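Local coordinates for protein 3-ketosteroid-delta4-5alpha-dehydrogenase (Rhodococcus jostii, PDB 4AT2) that probably catalyses the FAD-dependent introduction of the delta4 double bond into the A ring of 3-keto-5alpha-steroids during steroid catabolism, at residues A[311-316]-A[442-447]; A[325-330]-A[349-354]. All coordinates share one frame; numbering follows the deposited sequence.

Contact 1: residues A[311-316]-A[442-447]; sequences VAFVCD and GFTLGF. With ASD (4-androstene-3-17-dione), chain B.
An antiparallel strand pair beside the steroid pocket joins Val311-Phe313 to Thr444-Phe447; the N-to-C directions of strands 311-313 and 444-447 are 150° apart. Ala312 N donates to Leu445 O over 2.8 Å, nearly in line with the C=O. The return bond from Leu445 N to Ala312 O is weak, at 3.4 Å. Where the first strand ends, Val314 N donates to Phe443 O in the carbonyl plane. Val314 is the centre of an inverse gamma turn.

One face of the pair carries Val311, Phe313 and Thr444. Val311 CG1, anti to its backbone N (chi1 -175°), reaches Thr444 CB at 3.6 Å. Thr444 CG2 meets the edge of the Phe313 ring, and Thr444 OG1 is hydrogen-bonded to Asn353 OD1. Near the turn, the edge of the Phe443 ring faces the Val314 backbone, and its CD2 lies 3.6 Å from Val314 CG2. An alanine at Phe443 removes the ring; a gap would probably open beside Val314 CG2, leaving that valine freer to shift.

On the other face, Leu445 CD2 touches Val314 CG1 at 3.7 Å and also Ala312 CB. Ala312 CB in turn packs on C11 of the androstenedione at 3.6 Å. The steroid's C2 lies in plane at the edge of the Phe447 ring, 3.8 Å from CE2. Phe447 also touches FAD, as suits a steroid pocket built against the flavin cofactor.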
loop_
_atom_site.group_PDB
_atom_site.type_symbol
_atom_site.label_atom_id
_atom_site.label_comp_id
_atom_site.label_asym_id
_atom_site.label_seq_id
_atom_site.Cartn_x
_atom_site.Cartn_y
_atom_site.Cartn_z
ATOM N N VAL A 311 10.999 -3.040 -6.798
ATOM C CA VAL A 311 10.567 -3.390 -8.157
ATOM C C VAL A 311 11.736 -3.220 -9.116
ATOM O O VAL A 311 12.256 -2.120 -9.268
ATOM C CB VAL A 311 9.379 -2.525 -8.642
ATOM C CG1 VAL A 311 8.905 -3.021 -9.999
ATOM C CG2 VAL A 311 8.216 -2.541 -7.644
ATOM N N ALA A 312 12.140 -4.308 -9.758
ATOM C CA ALA A 312 13.201 -4.277 -10.761
ATOM C C ALA A 312 12.568 -4.133 -12.140
ATOM O O ALA A 312 11.380 -4.368 -12.301
ATOM C CB ALA A 312 14.034 -5.543 -10.684
ATOM N N PHE A 313 13.377 -3.755 -13.124
ATOM C CA PHE A 313 12.907 -3.475 -14.478
ATOM C C PHE A 313 13.946 -4.120 -15.377
ATOM O O PHE A 313 15.085 -3.655 -15.430
ATOM C CB PHE A 313 12.870 -1.949 -14.658
ATOM C CG PHE A 313 12.269 -1.477 -15.956
ATOM C CD1 PHE A 313 10.941 -1.754 -16.276
ATOM C CD2 PHE A 313 13.017 -0.686 -16.830
ATOM C CE1 PHE A 313 10.379 -1.283 -17.458
ATOM C CE2 PHE A 313 12.466 -0.216 -18.014
ATOM C CZ PHE A 313 11.144 -0.507 -18.327
ATOM N N VAL A 314 13.578 -5.215 -16.047
ATOM C CA VAL A 314 14.592 -6.094 -16.644
ATOM C C VAL A 314 15.040 -5.673 -18.046
ATOM O O VAL A 314 14.881 -6.387 -19.033
ATOM C CB VAL A 314 14.226 -7.597 -16.560
ATOM C CG1 VAL A 314 14.332 -8.085 -15.115
ATOM C CG2 VAL A 314 12.848 -7.865 -17.152
ATOM N N CYS A 315 15.619 -4.486 -18.106
ATOM C CA CYS A 315 16.232 -3.974 -19.314
ATOM C C CYS A 315 17.534 -3.300 -18.893
ATOM O O CYS A 315 17.640 -2.786 -17.780
ATOM C CB CYS A 315 15.288 -2.987 -20.005
ATOM S SG CYS A 315 15.907 -2.362 -21.586
ATOM N N ASP A 316 18.536 -3.310 -19.762
ATOM C CA ASP A 316 19.827 -2.785 -19.370
ATOM C C ASP A 316 19.821 -1.252 -19.262
ATOM O O ASP A 316 19.366 -0.571 -20.184
ATOM C CB ASP A 316 20.913 -3.211 -20.352
ATOM C CG ASP A 316 22.275 -2.876 -19.840
ATOM O OD1 ASP A 316 22.721 -3.575 -18.908
ATOM O OD2 ASP A 316 22.877 -1.892 -20.327
ATOM N N GLY A 442 5.134 -5.149 -19.076
ATOM C CA GLY A 442 5.290 -6.344 -18.240
ATOM C C GLY A 442 6.732 -6.745 -17.971
ATOM O O GLY A 442 7.069 -7.937 -17.938
ATOM N N PHE A 443 7.584 -5.747 -17.746
ATOM C CA PHE A 443 9.006 -5.977 -17.514
ATOM C C PHE A 443 9.426 -5.793 -16.056
ATOM O O PHE A 443 10.609 -5.681 -15.752
ATOM C CB PHE A 443 9.844 -5.069 -18.427
ATOM C CG PHE A 443 10.330 -5.756 -19.669
ATOM C CD1 PHE A 443 9.425 -6.253 -20.602
ATOM C CD2 PHE A 443 11.692 -5.915 -19.896
ATOM C CE1 PHE A 443 9.867 -6.893 -21.758
ATOM C CE2 PHE A 443 12.138 -6.558 -21.045
ATOM C CZ PHE A 443 11.227 -7.041 -21.969
ATOM N N THR A 444 8.457 -5.804 -15.151
ATOM C CA THR A 444 8.774 -5.609 -13.743
ATOM C C THR A 444 8.572 -6.876 -12.924
ATOM O O THR A 444 7.787 -7.757 -13.287
ATOM C CB THR A 444 7.927 -4.478 -13.137
ATOM O OG1 THR A 444 6.540 -4.785 -13.310
ATOM C CG2 THR A 444 8.254 -3.134 -13.812
ATOM N N LEU A 445 9.305 -6.965 -11.821
ATOM C CA LEU A 445 9.103 -8.032 -10.839
ATOM C C LEU A 445 9.695 -7.524 -9.545
ATOM O O LEU A 445 10.528 -6.623 -9.561
ATOM C CB LEU A 445 9.776 -9.338 -11.281
ATOM C CG LEU A 445 11.306 -9.415 -11.349
ATOM C CD1 LEU A 445 11.712 -10.823 -11.763
ATOM C CD2 LEU A 445 11.894 -8.386 -12.313
ATOM N N GLY A 446 9.275 -8.065 -8.412
ATOM C CA GLY A 446 9.780 -7.486 -7.176
ATOM C C GLY A 446 9.685 -8.341 -5.941
ATOM O O GLY A 446 9.300 -9.513 -6.003
ATOM N N PHE A 447 10.072 -7.744 -4.819
ATOM C CA PHE A 447 10.048 -8.426 -3.529
ATOM C C PHE A 447 9.545 -7.472 -2.443
ATOM O O PHE A 447 9.471 -6.259 -2.661
ATOM C CB PHE A 447 11.410 -9.106 -3.196
ATOM C CG PHE A 447 12.590 -8.165 -3.072
ATOM C CD1 PHE A 447 12.795 -7.415 -1.910
ATOM C CD2 PHE A 447 13.548 -8.097 -4.084
ATOM C CE1 PHE A 447 13.902 -6.568 -1.787
ATOM C CE2 PHE A 447 14.655 -7.264 -3.961
ATOM C CZ PHE A 447 14.829 -6.493 -2.813
HETATM C C1 ASD B . 17.640 -6.133 -6.503
HETATM C C10 ASD B . 18.479 -5.589 -7.673
HETATM C C11 ASD B . 17.103 -6.956 -9.383
HETATM C C12 ASD B . 17.059 -7.927 -10.588
HETATM C C13 ASD B . 18.095 -7.530 -11.635
HETATM C C14 ASD B . 19.468 -7.470 -10.967
HETATM C C15 ASD B . 20.486 -7.516 -12.116
HETATM C C16 ASD B . 19.882 -8.540 -13.092
HETATM C C17 ASD B . 18.413 -8.537 -12.700
HETATM C C18 ASD B . 17.669 -6.269 -12.395
HETATM C C19 ASD B . 17.885 -4.266 -8.165
HETATM C C2 ASD B . 17.660 -5.248 -5.238
HETATM C C3 ASD B . 19.050 -4.744 -4.915
HETATM C C4 ASD B . 20.141 -4.946 -5.903
HETATM C C5 ASD B . 19.888 -5.283 -7.190
HETATM C C6 ASD B . 21.062 -5.289 -8.161
HETATM C C7 ASD B . 20.954 -6.404 -9.200
HETATM C C8 ASD B . 19.585 -6.389 -9.880
HETATM C C9 ASD B . 18.504 -6.653 -8.801
HETATM O O1 ASD B . 19.283 -4.200 -3.837
HETATM O O2 ASD B . 17.566 -9.259 -13.212
#

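Contact 2: residues A[325-330]-A[349-354]; sequences LVNGRG and FHQDNQ
Asn327 and Gln351 make the direct side-chain hydrogen bond of this contact. Asn327 ND2 donates to Gln351 OE1 over 2.9 Å, with an angle of 163° at the hydrogen. The acceptor lies close to the plane of the Asn327 amide. The donor, in contrast, sits above the carbonyl plane of Gln351, and the two amide planes are 36° apart. Gln351 gets there by a bend at chi2 (-56°), which folds its amide back over Asn327 CB, 3.4 Å from OE1.

Two waters add indirect links. Water 1 accepts from Gly328 N and donates to Gln351 O at 2.8 Å. Water 2 lies in the guanidinium plane of Arg329, accepts from NH2 at 3.0 Å and donates to His350 O. Arg329 NE is held separately by Gln331.

Turns shape both sides. Asn327 opens a type I turn closed by Gly330 N to Asn327 O. Its OD1 accepts from Arg329 N at 2.9 Å, forming an Asx turn, and also from Gln331 N. After helix 340-350, a type I' turn runs from Gln351 to Gln354, where Gln354 NE2 donates a hydrogen bond to Asp352 O at 3.0 Å.

Packing is slight. Gln354 CB lies 4.0 Å from Gly328 N, and Asn327 CA makes a CH contact to Gln354 O. That carbonyl is buried without a hydrogen-bonding partner. Beyond the contact, His350 ND1 bonds to His350 of the second subunit.

Both amide ends of Asn327 are thus used: OD1 holds its own turn while ND2 reaches across. The joint between this turn and the helix end is therefore mainly polar and partly water-mediated. With no salt bridge between the two segments, it probably depends on correctly turned amides and on the two waters.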
loop_
_atom_site.group_PDB
_atom_site.type_symbol
_atom_site.label_atom_id
_atom_site.label_comp_id
_atom_site.label_asym_id
_atom_site.label_seq_id
_atom_site.Cartn_x
_atom_site.Cartn_y
_atom_site.Cartn_z
ATOM N N LEU A 325 11.771 6.855 -22.204
ATOM C CA LEU A 325 10.718 5.921 -21.836
ATOM C C LEU A 325 9.369 6.596 -22.003
ATOM O O LEU A 325 9.175 7.719 -21.553
ATOM C CB LEU A 325 10.880 5.460 -20.384
ATOM C CG LEU A 325 12.007 4.458 -20.146
ATOM C CD1 LEU A 325 12.266 4.330 -18.655
ATOM C CD2 LEU A 325 11.717 3.097 -20.786
ATOM N N VAL A 326 8.449 5.919 -22.674
ATOM C CA VAL A 326 7.086 6.422 -22.758
ATOM C C VAL A 326 6.115 5.398 -22.206
ATOM O O VAL A 326 6.382 4.201 -22.248
ATOM C CB VAL A 326 6.685 6.871 -24.189
ATOM C CG1 VAL A 326 7.583 8.023 -24.644
ATOM C CG2 VAL A 326 6.685 5.703 -25.177
ATOM N N ASN A 327 4.998 5.875 -21.660
ATOM C CA ASN A 327 3.962 4.979 -21.168
ATOM C C ASN A 327 3.031 4.508 -22.300
ATOM O O ASN A 327 3.323 4.718 -23.485
ATOM C CB ASN A 327 3.211 5.660 -20.013
ATOM C CG ASN A 327 2.454 6.901 -20.450
ATOM O OD1 ASN A 327 2.236 7.142 -21.642
ATOM N ND2 ASN A 327 2.026 7.696 -19.470
ATOM N N GLY A 328 1.919 3.868 -21.943
ATOM C CA GLY A 328 0.980 3.358 -22.937
ATOM C C GLY A 328 0.259 4.437 -23.728
ATOM O O GLY A 328 -0.353 4.148 -24.766
ATOM N N ARG A 329 0.334 5.680 -23.246
ATOM C CA ARG A 329 -0.215 6.836 -23.962
ATOM C C ARG A 329 0.871 7.598 -24.738
ATOM O O ARG A 329 0.629 8.696 -25.245
ATOM C CB ARG A 329 -0.924 7.791 -22.984
ATOM C CG ARG A 329 -2.088 7.160 -22.218
ATOM C CD ARG A 329 -2.814 8.183 -21.342
ATOM N NE ARG A 329 -2.004 8.643 -20.224
ATOM C CZ ARG A 329 -1.907 8.034 -19.049
ATOM N NH1 ARG A 329 -2.592 6.920 -18.801
ATOM N NH2 ARG A 329 -1.137 8.560 -18.109
ATOM N N GLY A 330 2.066 7.016 -24.840
ATOM C CA GLY A 330 3.168 7.658 -25.571
ATOM C C GLY A 330 3.789 8.861 -24.871
ATOM O O GLY A 330 4.447 9.686 -25.509
ATOM N N PHE A 349 3.849 0.965 -10.662
ATOM C CA PHE A 349 2.894 1.626 -9.771
ATOM C C PHE A 349 2.009 2.608 -10.530
ATOM O O PHE A 349 0.787 2.657 -10.303
ATOM C CB PHE A 349 3.591 2.415 -8.645
ATOM C CG PHE A 349 4.390 1.583 -7.660
ATOM C CD1 PHE A 349 4.349 0.186 -7.647
ATOM C CD2 PHE A 349 5.163 2.239 -6.705
ATOM C CE1 PHE A 349 5.096 -0.528 -6.713
ATOM C CE2 PHE A 349 5.917 1.530 -5.774
ATOM C CZ PHE A 349 5.878 0.144 -5.777
ATOM N N HIS A 350 2.615 3.418 -11.401
ATOM C CA HIS A 350 1.923 4.607 -11.910
ATOM C C HIS A 350 1.580 4.604 -13.368
ATOM O O HIS A 350 0.796 5.459 -13.808
ATOM C CB HIS A 350 2.711 5.870 -11.562
ATOM C CG HIS A 350 3.115 5.937 -10.117
ATOM N ND1 HIS A 350 2.232 5.745 -9.112
ATOM C CD2 HIS A 350 4.347 6.179 -9.516
ATOM C CE1 HIS A 350 2.867 5.849 -7.935
ATOM N NE2 HIS A 350 4.158 6.120 -8.179
ATOM N N GLN A 351 2.161 3.664 -14.122
ATOM C CA GLN A 351 1.929 3.592 -15.573
ATOM C C GLN A 351 1.291 2.276 -16.016
ATOM O O GLN A 351 1.416 1.869 -17.195
ATOM C CB GLN A 351 3.218 3.865 -16.377
ATOM C CG GLN A 351 3.995 5.122 -15.968
ATOM C CD GLN A 351 3.181 6.410 -16.002
ATOM O OE1 GLN A 351 2.295 6.592 -16.844
ATOM N NE2 GLN A 351 3.485 7.319 -15.077
ATOM N N ASP A 352 0.614 1.622 -15.071
ATOM C CA ASP A 352 -0.073 0.344 -15.307
ATOM C C ASP A 352 0.841 -0.704 -15.940
ATOM O O ASP A 352 0.404 -1.526 -16.752
ATOM C CB ASP A 352 -1.327 0.548 -16.159
ATOM C CG ASP A 352 -2.292 -0.609 -16.051
ATOM O OD1 ASP A 352 -2.378 -1.212 -14.959
ATOM O OD2 ASP A 352 -2.967 -0.920 -17.054
ATOM N N ASN A 353 2.116 -0.641 -15.567
ATOM C CA ASN A 353 3.147 -1.582 -16.019
ATOM C C ASN A 353 3.441 -1.534 -17.528
ATOM O O ASN A 353 4.029 -2.467 -18.068
ATOM C CB ASN A 353 2.799 -3.016 -15.584
ATOM C CG ASN A 353 4.020 -3.855 -15.301
ATOM O OD1 ASN A 353 5.108 -3.325 -15.047
ATOM N ND2 ASN A 353 3.850 -5.182 -15.324
ATOM N N GLN A 354 3.033 -0.447 -18.186
ATOM C CA GLN A 354 3.226 -0.291 -19.633
ATOM C C GLN A 354 4.323 0.707 -19.906
ATOM O O GLN A 354 4.212 1.869 -19.484
ATOM C CB GLN A 354 1.958 0.238 -20.313
ATOM C CG GLN A 354 0.684 -0.455 -19.895
ATOM C CD GLN A 354 0.648 -1.877 -20.359
ATOM O OE1 GLN A 354 0.523 -2.147 -21.554
ATOM N NE2 GLN A 354 0.736 -2.806 -19.417
HETATM O O HOH W 1 0.656 3.345 -19.392
HETATM O O HOH W 2 -0.285 7.487 -15.418
#

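Overall arrangement
From the N terminus, the chain first passes through 311-316, the end of an edge strand of the three-stranded antiparallel sheet by the steroid. It then reaches 325-330, at the end of an edge strand of the four-stranded sheet. Helix 340-350 follows and leads into 349-354, so contact 2 closes a short loop of 18 residues. Contact 1 closes only when 442-447 returns, after 125 residues, and the smaller loop is nested inside the larger. Their centres are 14 Å apart, yet they touch. Asn353 probably hydrogen-bonds to both Thr444 and Gly442, and Phe349 packs on Val311. The end of helix 340-350 and the turn after it thus link the turn that follows strand 324-326 to contact 1.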